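Local coordinates for ferritin like protein (Caulobacter vibrioides, PDB 3HL1) that is of unknown detailed function but has a ferritin-like helical fold and probably binds metal, at residues 23-28 and 52-57; 31-36 and 46-51; 266-271 and 301-306; 306-309 and 313-316. All blocks are in the same frame, centred on the assembly; numbering follows the deposited sequence.

Contact 1: 23-28 and 52-57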
loop_
_atom_site.group_PDB
_atom_site.type_symbol
_atom_site.label_atom_id
_atom_site.label_comp_id
_atom_site.label_asym_id
_atom_site.label_seq_id
_atom_site.Cartn_x
_atom_site.Cartn_y
_atom_site.Cartn_z
ATOM N N LEU A 23 -0.668 1.901 2.555
ATOM C CA LEU A 23 -1.404 1.218 3.624
ATOM C C LEU A 23 -2.766 0.701 3.124
ATOM O O LEU A 23 -3.195 -0.435 3.450
ATOM C CB LEU A 23 -1.640 2.183 4.799
ATOM C CG LEU A 23 -2.333 1.504 6.015
ATOM C CD1 LEU A 23 -1.514 0.312 6.509
ATOM C CD2 LEU A 23 -2.596 2.443 7.162
ATOM N N TRP A 24 -3.482 1.548 2.376
ATOM C CA TRP A 24 -4.764 1.148 1.804
ATOM C C TRP A 24 -4.687 -0.186 1.040
ATOM O O TRP A 24 -5.581 -0.992 1.157
ATOM C CB TRP A 24 -5.350 2.262 0.942
ATOM C CG TRP A 24 -6.678 1.999 0.403
ATOM C CD1 TRP A 24 -7.855 2.457 0.887
ATOM C CD2 TRP A 24 -6.981 1.318 -0.803
ATOM N NE1 TRP A 24 -8.884 2.011 0.132
ATOM C CE2 TRP A 24 -8.384 1.330 -0.936
ATOM C CE3 TRP A 24 -6.208 0.640 -1.765
ATOM C CZ2 TRP A 24 -9.038 0.720 -1.996
ATOM C CZ3 TRP A 24 -6.867 0.032 -2.832
ATOM C CH2 TRP A 24 -8.261 0.069 -2.933
ATOM N N THR A 25 -3.610 -0.446 0.307
ATOM C CA THR A 25 -3.465 -1.662 -0.447
ATOM C C THR A 25 -3.275 -2.882 0.434
ATOM O O THR A 25 -3.571 -3.965 0.005
ATOM C CB THR A 25 -2.285 -1.641 -1.433
ATOM O OG1 THR A 25 -1.075 -1.679 -0.676
ATOM C CG2 THR A 25 -2.308 -0.405 -2.373
ATOM N N ILE A 26 -2.753 -2.730 1.657
ATOM C CA ILE A 26 -2.384 -3.875 2.471
ATOM C C ILE A 26 -3.608 -4.703 2.916
ATOM O O ILE A 26 -3.660 -5.911 2.628
ATOM C CB ILE A 26 -1.411 -3.457 3.631
ATOM C CG1 ILE A 26 -0.077 -3.006 2.972
ATOM C CG2 ILE A 26 -1.213 -4.609 4.628
ATOM C CD1 ILE A 26 0.859 -2.258 3.841
ATOM N N PRO A 27 -4.588 -4.084 3.638
ATOM C CA PRO A 27 -5.811 -4.844 3.901
ATOM C C PRO A 27 -6.548 -5.336 2.666
ATOM O O PRO A 27 -7.099 -6.433 2.704
ATOM C CB PRO A 27 -6.660 -3.892 4.772
ATOM C CG PRO A 27 -5.673 -2.973 5.398
ATOM C CD PRO A 27 -4.645 -2.760 4.298
ATOM N N TYR A 28 -6.517 -4.567 1.557
ATOM C CA TYR A 28 -7.110 -4.995 0.309
ATOM C C TYR A 28 -6.502 -6.321 -0.184
ATOM O O TYR A 28 -7.242 -7.234 -0.443
ATOM C CB TYR A 28 -7.017 -3.903 -0.789
ATOM C CG TYR A 28 -8.041 -4.070 -1.889
ATOM C CD1 TYR A 28 -7.778 -4.905 -2.985
ATOM C CD2 TYR A 28 -9.302 -3.434 -1.819
ATOM C CE1 TYR A 28 -8.734 -5.089 -3.993
ATOM C CE2 TYR A 28 -10.265 -3.614 -2.828
ATOM C CZ TYR A 28 -9.958 -4.433 -3.900
ATOM O OH TYR A 28 -10.875 -4.653 -4.828
ATOM N N TYR A 52 3.911 -8.276 1.193
ATOM C CA TYR A 52 5.145 -8.043 1.909
ATOM C C TYR A 52 5.896 -6.860 1.310
ATOM O O TYR A 52 6.459 -6.072 2.038
ATOM C CB TYR A 52 6.051 -9.291 1.893
ATOM C CG TYR A 52 5.499 -10.501 2.667
ATOM C CD1 TYR A 52 4.425 -10.382 3.568
ATOM C CD2 TYR A 52 6.070 -11.763 2.511
ATOM C CE1 TYR A 52 3.927 -11.485 4.271
ATOM C CE2 TYR A 52 5.595 -12.880 3.231
ATOM C CZ TYR A 52 4.532 -12.724 4.109
ATOM O OH TYR A 52 4.070 -13.823 4.801
ATOM N N GLN A 53 5.886 -6.727 -0.016
ATOM C CA GLN A 53 6.481 -5.560 -0.660
ATOM C C GLN A 53 5.742 -4.267 -0.339
ATOM O O GLN A 53 6.370 -3.207 -0.168
ATOM C CB GLN A 53 6.581 -5.752 -2.162
ATOM C CG GLN A 53 7.518 -6.890 -2.484
ATOM C CD GLN A 53 7.917 -6.919 -3.940
ATOM O OE1 GLN A 53 7.149 -6.527 -4.827
ATOM N NE2 GLN A 53 9.124 -7.377 -4.192
ATOM N N GLU A 54 4.426 -4.328 -0.225
ATOM C CA GLU A 54 3.679 -3.108 0.161
ATOM C C GLU A 54 4.087 -2.632 1.534
ATOM O O GLU A 54 4.209 -1.443 1.750
ATOM C CB GLU A 54 2.154 -3.327 0.110
ATOM C CG GLU A 54 1.612 -3.538 -1.269
ATOM C CD GLU A 54 1.835 -2.302 -2.166
ATOM O OE1 GLU A 54 1.198 -1.265 -1.959
ATOM O OE2 GLU A 54 2.658 -2.369 -3.069
HETATM N N MSE A 55 4.261 -3.563 2.471
HETATM C CA MSE A 55 4.679 -3.245 3.842
HETATM C C MSE A 55 6.040 -2.578 3.847
HETATM O O MSE A 55 6.241 -1.557 4.511
HETATM C CB MSE A 55 4.706 -4.522 4.687
HETATM C CG MSE A 55 3.313 -5.069 4.957
HETATM SE SE MSE A 55 3.394 -6.904 5.624
HETATM C CE MSE A 55 1.586 -7.270 5.623
ATOM N N LEU A 56 6.964 -3.139 3.081
ATOM C CA LEU A 56 8.253 -2.515 2.842
ATOM C C LEU A 56 8.095 -1.099 2.278
ATOM O O LEU A 56 8.781 -0.193 2.754
ATOM C CB LEU A 56 9.139 -3.382 1.912
ATOM C CG LEU A 56 10.418 -2.685 1.449
ATOM C CD1 LEU A 56 11.333 -2.546 2.664
ATOM C CD2 LEU A 56 11.125 -3.347 0.258
ATOM N N HIS A 57 7.187 -0.896 1.309
ATOM C CA HIS A 57 6.980 0.428 0.748
ATOM C C HIS A 57 6.583 1.401 1.828
ATOM O O HIS A 57 7.086 2.534 1.839
ATOM C CB HIS A 57 5.957 0.472 -0.393
ATOM C CG HIS A 57 6.324 -0.359 -1.575
ATOM N ND1 HIS A 57 5.445 -0.597 -2.614
ATOM C CD2 HIS A 57 7.440 -1.069 -1.845
ATOM C CE1 HIS A 57 6.026 -1.410 -3.480
ATOM N NE2 HIS A 57 7.230 -1.716 -3.038
#
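Thr25 and Glu54 make the tight, polar half of this buried contact: Thr25 OG1 lies at hydrogen-bonding distance, 2.6 Å, from Glu54 OE1, the side chains crossing at about a right angle. Thr25 OG1 sits between its own backbone N and carbonyl carbon (chi1 70°), where the Glu22 carbonyl oxygen is also within reach of the same hydroxyl. Glu54 is bent at chi2 (-63°), which folds its carboxylate back against the threonine, with Glu54 CG 3.3 Å from Thr25 OG1. Just beside this, Ile26 CG1 slides past Glu54 CB at 3.6 Å. Helices 8-35 and 42-67 run nearly antiparallel here, and Glu54 with His57 has the ExxH spacing that supplies iron ligands in many ferritin-like bundles. The clustering of Glu22, Glu54 and His57 is consistent with such a site; Glu22 OE1 and His57 ND1 are hydrogen-bonded. Glu54 OE2 bonds an unidentified molecule, probably from the crystallisation liquor. The looser side is the apolar one. Selenomethionine Met55 is partly exposed and lies farther from its partner: Ile26 CD1 stands 3.9 Å from both Met55 CG and Met55 N, the side chains meeting at a slant. Ile121 of helix 112-121 also packs on Thr25.

Contact 2: 31-36 and 46-51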
loop_
_atom_site.group_PDB
_atom_site.type_symbol
_atom_site.label_atom_id
_atom_site.label_comp_id
_atom_site.label_asym_id
_atom_site.label_seq_id
_atom_site.Cartn_x
_atom_site.Cartn_y
_atom_site.Cartn_z
ATOM N N THR A 31 -6.922 -9.322 2.342
ATOM C CA THR A 31 -8.301 -9.833 2.276
ATOM C C THR A 31 -8.465 -10.801 1.105
ATOM O O THR A 31 -8.982 -11.896 1.306
ATOM C CB THR A 31 -9.326 -8.687 2.257
ATOM O OG1 THR A 31 -9.128 -7.919 3.452
ATOM C CG2 THR A 31 -10.778 -9.263 2.216
ATOM N N VAL A 32 -7.955 -10.431 -0.071
ATOM C CA VAL A 32 -7.906 -11.360 -1.244
ATOM C C VAL A 32 -7.056 -12.571 -0.950
ATOM O O VAL A 32 -7.489 -13.687 -1.193
ATOM C CB VAL A 32 -7.399 -10.640 -2.519
ATOM C CG1 VAL A 32 -7.169 -11.617 -3.703
ATOM C CG2 VAL A 32 -8.377 -9.499 -2.827
ATOM N N LEU A 33 -5.850 -12.360 -0.441
ATOM C CA LEU A 33 -4.934 -13.462 -0.146
ATOM C C LEU A 33 -5.578 -14.558 0.675
ATOM O O LEU A 33 -5.609 -15.706 0.299
ATOM C CB LEU A 33 -3.701 -12.951 0.622
ATOM C CG LEU A 33 -2.594 -13.912 0.964
ATOM C CD1 LEU A 33 -1.998 -14.568 -0.368
ATOM C CD2 LEU A 33 -1.525 -13.260 1.896
ATOM N N TYR A 34 -6.081 -14.194 1.832
ATOM C CA TYR A 34 -6.579 -15.200 2.773
ATOM C C TYR A 34 -7.897 -15.818 2.358
ATOM O O TYR A 34 -8.249 -16.887 2.870
ATOM C CB TYR A 34 -6.639 -14.630 4.199
ATOM C CG TYR A 34 -5.277 -14.557 4.832
ATOM C CD1 TYR A 34 -4.591 -15.712 5.172
ATOM C CD2 TYR A 34 -4.621 -13.333 4.998
ATOM C CE1 TYR A 34 -3.321 -15.663 5.718
ATOM C CE2 TYR A 34 -3.342 -13.280 5.532
ATOM C CZ TYR A 34 -2.710 -14.446 5.906
ATOM O OH TYR A 34 -1.463 -14.406 6.449
ATOM N N SER A 35 -8.564 -15.217 1.367
ATOM C CA SER A 35 -9.745 -15.851 0.749
ATOM C C SER A 35 -9.429 -17.124 -0.019
ATOM O O SER A 35 -10.316 -17.947 -0.180
ATOM C CB SER A 35 -10.527 -14.932 -0.188
ATOM O OG SER A 35 -9.889 -14.845 -1.463
ATOM N N ILE A 36 -8.186 -17.283 -0.465
ATOM C CA ILE A 36 -7.781 -18.384 -1.268
ATOM C C ILE A 36 -7.571 -19.567 -0.346
ATOM O O ILE A 36 -6.719 -19.533 0.521
ATOM C CB ILE A 36 -6.500 -18.120 -2.053
ATOM C CG1 ILE A 36 -6.711 -16.861 -2.917
ATOM C CG2 ILE A 36 -6.175 -19.334 -2.937
ATOM C CD1 ILE A 36 -5.405 -16.255 -3.548
ATOM N N LEU A 46 1.873 -15.405 -5.318
ATOM C CA LEU A 46 2.097 -14.119 -5.981
ATOM C C LEU A 46 1.627 -12.956 -5.129
ATOM O O LEU A 46 2.327 -11.966 -4.998
ATOM C CB LEU A 46 1.417 -14.039 -7.350
ATOM C CG LEU A 46 1.968 -14.939 -8.484
ATOM C CD1 LEU A 46 1.130 -14.696 -9.785
ATOM C CD2 LEU A 46 3.483 -14.674 -8.696
ATOM N N ILE A 47 0.433 -13.084 -4.568
ATOM C CA ILE A 47 -0.152 -12.022 -3.738
ATOM C C ILE A 47 0.571 -11.802 -2.399
ATOM O O ILE A 47 0.778 -10.660 -1.953
ATOM C CB ILE A 47 -1.667 -12.246 -3.529
ATOM C CG1 ILE A 47 -2.376 -12.095 -4.871
ATOM C CG2 ILE A 47 -2.262 -11.208 -2.518
ATOM C CD1 ILE A 47 -3.895 -12.531 -4.869
ATOM N N GLN A 48 0.924 -12.899 -1.749
ATOM C CA GLN A 48 1.667 -12.856 -0.520
ATOM C C GLN A 48 2.962 -12.070 -0.665
ATOM O O GLN A 48 3.241 -11.183 0.137
ATOM C CB GLN A 48 1.935 -14.277 -0.065
ATOM C CG GLN A 48 2.607 -14.377 1.254
ATOM C CD GLN A 48 2.868 -15.825 1.596
ATOM O OE1 GLN A 48 2.421 -16.299 2.618
ATOM N NE2 GLN A 48 3.510 -16.545 0.695
ATOM N N ALA A 49 3.736 -12.338 -1.703
ATOM C CA ALA A 49 4.994 -11.645 -1.901
ATOM C C ALA A 49 4.714 -10.148 -2.119
ATOM O O ALA A 49 5.412 -9.287 -1.560
ATOM C CB ALA A 49 5.802 -12.266 -3.076
ATOM N N ALA A 50 3.648 -9.842 -2.867
ATOM C CA ALA A 50 3.256 -8.453 -3.132
ATOM C C ALA A 50 2.877 -7.687 -1.877
ATOM O O ALA A 50 3.246 -6.521 -1.709
ATOM C CB ALA A 50 2.061 -8.372 -4.158
ATOM N N VAL A 51 2.145 -8.335 -0.992
ATOM C CA VAL A 51 1.726 -7.776 0.306
ATOM C C VAL A 51 2.944 -7.374 1.138
ATOM O O VAL A 51 3.028 -6.293 1.731
ATOM C CB VAL A 51 0.953 -8.796 1.173
ATOM C CG1 VAL A 51 0.911 -8.323 2.659
ATOM C CG2 VAL A 51 -0.434 -8.997 0.639
#
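Ile47 meets Val32, Leu33 and Ile36 in an apolar contact between two nearly antiparallel helical segments whose axes approach to 9.5 Å. Its two branches divide the work. The CD1 tip comes across Val32 at about a right angle, with Ile47 CD1 3.6 Å from Val32 CG1, and reaches Ile36 CD1 at a slacker 4.2 Å. The other branch, Ile47 CG2, lies 3.9 Å from Leu33 CB, the two side chains sliding past each other in opposite directions. A second kind of contact sets side chain against backbone: Leu33, its CG trans to the backbone N (chi1 -177°), extends until Leu33 CD1 rests 3.6 Å from Gln48 N, while the same methyl touches Gln48 CB at 4.0 Å. The contact between the segments is apolar; within 31-36 Ser35 OG donates to Val32 O over 2.7 Å, and Ser35 OG also bonds Leu110 N. The pair belongs to the antiparallel helices 8-35 and 42-67 of the ferritin-like bundle, near the turn that joins them; helix 112-121 packs on Val32 and Ile47 through Met118, helix 233-242 packs on Leu46 and Ala50, and helix 292-309 lies against Tyr34.

Contact 3: 266-271 and 301-306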
loop_
_atom_site.group_PDB
_atom_site.type_symbol
_atom_site.label_atom_id
_atom_site.label_comp_id
_atom_site.label_asym_id
_atom_site.label_seq_id
_atom_site.Cartn_x
_atom_site.Cartn_y
_atom_site.Cartn_z
ATOM N N GLN A 266 -14.641 -10.555 13.027
ATOM C CA GLN A 266 -14.429 -9.204 12.572
ATOM C C GLN A 266 -13.998 -8.285 13.692
ATOM O O GLN A 266 -13.125 -7.459 13.501
ATOM C CB GLN A 266 -15.681 -8.653 11.873
ATOM C CG GLN A 266 -15.979 -9.299 10.559
ATOM C CD GLN A 266 -17.282 -8.808 9.922
ATOM O OE1 GLN A 266 -18.213 -8.366 10.608
ATOM N NE2 GLN A 266 -17.323 -8.822 8.597
ATOM N N ALA A 267 -14.673 -8.356 14.840
ATOM C CA ALA A 267 -14.360 -7.444 15.918
ATOM C C ALA A 267 -12.930 -7.643 16.380
ATOM O O ALA A 267 -12.249 -6.676 16.695
ATOM C CB ALA A 267 -15.296 -7.596 17.070
ATOM N N ARG A 268 -12.500 -8.905 16.453
ATOM C CA ARG A 268 -11.122 -9.199 16.844
ATOM C C ARG A 268 -10.103 -8.613 15.847
ATOM O O ARG A 268 -9.078 -8.034 16.241
ATOM C CB ARG A 268 -10.959 -10.681 17.048
ATOM C CG ARG A 268 -9.565 -11.103 17.045
ATOM C CD ARG A 268 -9.416 -12.558 17.269
ATOM N NE ARG A 268 -8.003 -12.723 17.538
ATOM C CZ ARG A 268 -7.454 -12.905 18.730
ATOM N NH1 ARG A 268 -8.202 -13.057 19.836
ATOM N NH2 ARG A 268 -6.121 -12.987 18.794
ATOM N N LEU A 269 -10.395 -8.727 14.568
ATOM C CA LEU A 269 -9.563 -8.147 13.549
ATOM C C LEU A 269 -9.486 -6.622 13.630
ATOM O O LEU A 269 -8.421 -6.076 13.534
ATOM C CB LEU A 269 -10.023 -8.589 12.149
ATOM C CG LEU A 269 -9.356 -7.958 10.898
ATOM C CD1 LEU A 269 -7.801 -8.153 11.036
ATOM C CD2 LEU A 269 -9.906 -8.612 9.660
ATOM N N ILE A 270 -10.623 -5.966 13.803
ATOM C CA ILE A 270 -10.671 -4.529 13.992
ATOM C C ILE A 270 -9.806 -4.085 15.178
ATOM O O ILE A 270 -9.001 -3.191 15.036
ATOM C CB ILE A 270 -12.102 -4.064 14.145
ATOM C CG1 ILE A 270 -12.897 -4.312 12.855
ATOM C CG2 ILE A 270 -12.190 -2.538 14.523
ATOM C CD1 ILE A 270 -14.439 -4.271 13.038
ATOM N N ALA A 271 -9.937 -4.743 16.325
ATOM C CA ALA A 271 -9.148 -4.446 17.469
ATOM C C ALA A 271 -7.640 -4.680 17.228
ATOM O O ALA A 271 -6.789 -3.809 17.513
ATOM C CB ALA A 271 -9.626 -5.277 18.666
ATOM N N GLY A 301 -2.792 -12.035 10.287
ATOM C CA GLY A 301 -3.112 -12.956 9.216
ATOM C C GLY A 301 -4.011 -14.089 9.712
ATOM O O GLY A 301 -4.970 -14.495 9.044
ATOM N N GLY A 302 -3.723 -14.580 10.900
ATOM C CA GLY A 302 -4.621 -15.530 11.533
ATOM C C GLY A 302 -6.021 -14.981 11.763
ATOM O O GLY A 302 -7.030 -15.682 11.548
ATOM N N ASP A 303 -6.117 -13.720 12.175
ATOM C CA ASP A 303 -7.402 -13.038 12.313
ATOM C C ASP A 303 -8.208 -12.900 11.007
ATOM O O ASP A 303 -9.446 -13.052 10.980
ATOM C CB ASP A 303 -7.203 -11.585 12.794
ATOM C CG ASP A 303 -6.703 -11.473 14.195
ATOM O OD1 ASP A 303 -6.722 -12.447 14.945
ATOM O OD2 ASP A 303 -6.195 -10.383 14.534
ATOM N N ILE A 304 -7.509 -12.562 9.930
ATOM C CA ILE A 304 -8.124 -12.397 8.602
ATOM C C ILE A 304 -8.617 -13.746 8.084
ATOM O O ILE A 304 -9.735 -13.894 7.568
ATOM C CB ILE A 304 -7.114 -11.745 7.603
ATOM C CG1 ILE A 304 -6.687 -10.395 8.134
ATOM C CG2 ILE A 304 -7.733 -11.620 6.219
ATOM C CD1 ILE A 304 -5.413 -9.782 7.443
ATOM N N LEU A 305 -7.778 -14.756 8.196
ATOM C CA LEU A 305 -8.187 -16.109 7.774
ATOM C C LEU A 305 -9.388 -16.597 8.571
ATOM O O LEU A 305 -10.302 -17.234 8.052
ATOM C CB LEU A 305 -7.050 -17.096 7.948
ATOM C CG LEU A 305 -7.304 -18.555 7.593
ATOM C CD1 LEU A 305 -7.794 -18.697 6.170
ATOM C CD2 LEU A 305 -6.019 -19.327 7.793
ATOM N N SER A 306 -9.397 -16.279 9.845
ATOM C CA SER A 306 -10.459 -16.770 10.698
ATOM C C SER A 306 -11.812 -16.154 10.305
ATOM O O SER A 306 -12.821 -16.863 10.267
ATOM C CB SER A 306 -10.108 -16.566 12.170
ATOM O OG SER A 306 -11.294 -16.661 12.913
#
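Arg268 and Asp303 form a salt bridge across a helical hairpin, in which helices 261-283 and 292-309 follow one another in the chain and pack antiparallel, their local axes 9.0 Å apart. From Arg268 CB, which points toward the partner helix, the chain continues with CG opposite the backbone N (chi1 163°) and stays extended as far as NE. Arg268 CG passes 3.8 Å from Asp303 OD1, and Arg268 CD comes to 3.6 Å from the same oxygen, so the aliphatic stem passes across the carboxylate before the charged group begins. NE does the bonding: Arg268 NE donates to Asp303 OD1 at 2.9 Å, with an N-H...O angle of 161°. The oxygen lies in the guanidinium plane, at its edge, but is itself met from above the carboxylate plane, and the two planes are 73° apart. Arg268 NH2 stays 3.9 Å from Asp303 OD1, so NE alone of the guanidinium nitrogens bonds it. Arg268 is exposed, whereas Asp303 is buried and lies near the like-charged Asp272; the arginine probably eases that repulsion, since its NE also makes a long, weak ion pair with Asp272. Leu269 packs on the inner side of the bridge. Its CD1 touches the aspartate stem, and both of its methyls reach one carbon of the neighbouring isoleucine: Leu269 CD1 lies 3.8 Å and Leu269 CD2 4.0 Å from Ile304 CG1.

Contact 4: 306-309 and 313-316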
loop_
_atom_site.group_PDB
_atom_site.type_symbol
_atom_site.label_atom_id
_atom_site.label_comp_id
_atom_site.label_asym_id
_atom_site.label_seq_id
_atom_site.Cartn_x
_atom_site.Cartn_y
_atom_site.Cartn_z
ATOM N N SER A 306 -9.397 -16.279 9.845
ATOM C CA SER A 306 -10.459 -16.770 10.698
ATOM C C SER A 306 -11.812 -16.154 10.305
ATOM O O SER A 306 -12.821 -16.863 10.267
ATOM C CB SER A 306 -10.108 -16.566 12.170
ATOM O OG SER A 306 -11.294 -16.661 12.913
ATOM N N CYS A 307 -11.838 -14.886 9.899
ATOM C CA CYS A 307 -13.049 -14.278 9.335
ATOM C C CYS A 307 -13.584 -15.061 8.161
ATOM O O CYS A 307 -14.744 -15.466 8.148
ATOM C CB CYS A 307 -12.810 -12.831 8.901
ATOM S SG CYS A 307 -12.558 -11.658 10.255
ATOM N N TRP A 308 -12.732 -15.309 7.164
ATOM C CA TRP A 308 -13.133 -16.066 6.000
ATOM C C TRP A 308 -13.641 -17.467 6.311
ATOM O O TRP A 308 -14.682 -17.899 5.772
ATOM C CB TRP A 308 -11.965 -16.172 5.016
ATOM C CG TRP A 308 -11.773 -14.975 4.163
ATOM C CD1 TRP A 308 -10.632 -14.273 4.036
ATOM C CD2 TRP A 308 -12.708 -14.408 3.261
ATOM N NE1 TRP A 308 -10.781 -13.287 3.080
ATOM C CE2 TRP A 308 -12.060 -13.333 2.611
ATOM C CE3 TRP A 308 -14.040 -14.676 2.942
ATOM C CZ2 TRP A 308 -12.694 -12.545 1.672
ATOM C CZ3 TRP A 308 -14.675 -13.893 1.978
ATOM C CH2 TRP A 308 -14.010 -12.843 1.360
ATOM N N LYS A 309 -12.904 -18.189 7.146
ATOM C CA LYS A 309 -13.343 -19.496 7.561
ATOM C C LYS A 309 -14.725 -19.489 8.233
ATOM O O LYS A 309 -15.453 -20.470 8.113
ATOM C CB LYS A 309 -12.339 -20.109 8.504
ATOM C CG LYS A 309 -11.109 -20.680 7.804
ATOM C CD LYS A 309 -10.109 -21.125 8.866
ATOM C CE LYS A 309 -9.373 -22.376 8.576
ATOM N NZ LYS A 309 -9.254 -22.744 7.149
ATOM N N VAL A 313 -16.573 -11.622 5.606
ATOM C CA VAL A 313 -15.538 -10.904 4.885
ATOM C C VAL A 313 -14.747 -10.102 5.919
ATOM O O VAL A 313 -15.330 -9.386 6.747
ATOM C CB VAL A 313 -16.116 -9.933 3.828
ATOM C CG1 VAL A 313 -14.956 -9.254 3.063
ATOM C CG2 VAL A 313 -17.087 -10.688 2.868
ATOM N N PRO A 314 -13.403 -10.186 5.878
ATOM C CA PRO A 314 -12.623 -9.313 6.695
ATOM C C PRO A 314 -13.042 -7.853 6.706
ATOM O O PRO A 314 -13.414 -7.300 5.674
ATOM C CB PRO A 314 -11.218 -9.508 6.145
ATOM C CG PRO A 314 -11.196 -10.945 5.750
ATOM C CD PRO A 314 -12.568 -11.131 5.116
ATOM N N ARG A 315 -12.993 -7.254 7.888
ATOM C CA ARG A 315 -13.323 -5.849 8.140
ATOM C C ARG A 315 -12.191 -5.223 8.979
ATOM O O ARG A 315 -11.691 -5.876 9.861
ATOM C CB ARG A 315 -14.593 -5.845 8.972
ATOM C CG ARG A 315 -15.598 -4.913 8.536
ATOM C CD ARG A 315 -16.819 -5.053 9.406
ATOM N NE ARG A 315 -16.793 -4.104 10.525
ATOM C CZ ARG A 315 -17.434 -2.930 10.574
ATOM N NH1 ARG A 315 -18.201 -2.512 9.561
ATOM N NH2 ARG A 315 -17.324 -2.168 11.663
ATOM N N TYR A 316 -11.817 -3.947 8.746
ATOM C CA TYR A 316 -10.638 -3.397 9.413
ATOM C C TYR A 316 -10.895 -2.159 10.287
ATOM O O TYR A 316 -9.972 -1.650 10.892
ATOM C CB TYR A 316 -9.533 -3.132 8.383
ATOM C CG TYR A 316 -9.066 -4.413 7.716
ATOM C CD1 TYR A 316 -9.765 -4.960 6.668
ATOM C CD2 TYR A 316 -7.949 -5.091 8.180
ATOM C CE1 TYR A 316 -9.367 -6.180 6.085
ATOM C CE2 TYR A 316 -7.526 -6.262 7.569
ATOM C CZ TYR A 316 -8.233 -6.780 6.525
ATOM O OH TYR A 316 -7.796 -7.961 5.950
#
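Pro314 lies over one face of the Trp308 indole, the proline crossing the tryptophan side chain at about a right angle. Pro314 CD makes a CH-pi contact, 3.5 Å from the centroid of the five-membered ring and 18° off its normal. The nearest ring atom is on the fusion bond, with Pro314 CD 3.4 Å from Trp308 CE2, while Pro314 CG lies 3.6 Å from Trp308 NE1. Val313 adds to this at the far end of the six-membered ring: this side chain lies beside the indole and points the same way, bringing Val313 CG2 to 4.0 Å from Trp308 CH2. Here the chain leaves the C-terminal end of helix 292-309, turns, and folds its extended tail back over the last helical turn. Trp308 CG is opposite the carbonyl carbon (chi1 -81°), a setting that swings the ring round to the tail. Its NE1 is bonded to Thr31 O of helix 8-35, which helps hold the ring's rotation and presents the face to the proline. One residue earlier, Cys307 points toward the tail and its CB meets the neighbouring ring carbon, 4.0 Å from Pro314 CG. Helix 261-283 borders this edge, with Ala265 on Cys307 and Leu269 on Pro314.

Overall arrangement
Contacts 1 and 2 lie on the same antiparallel pair, helices 8-35 and 42-67, with centres 11 Å apart; contact 2 is nested inside the loop closed by contact 1, nearer the connecting turn. The centre of contact 1 is about 3 Å from that of the chain. Contacts 3 and 4 come later in the sequence, share Ser306 on helix 292-309, and have centres about 6 Å apart. Contact 4 joins the two groups by polar bonds: Tyr316 OH and Trp308 NE1 both probably hydrogen-bond Thr31 of contact 2, while Val313 O probably accepts from Gln266 of contact 3. Tyr34 of contact 2 packs directly on contact 3. The C-terminal hairpin and tail are thereby fastened to the ferritin-like bundle, with centres about 17 Å from that of contact 1.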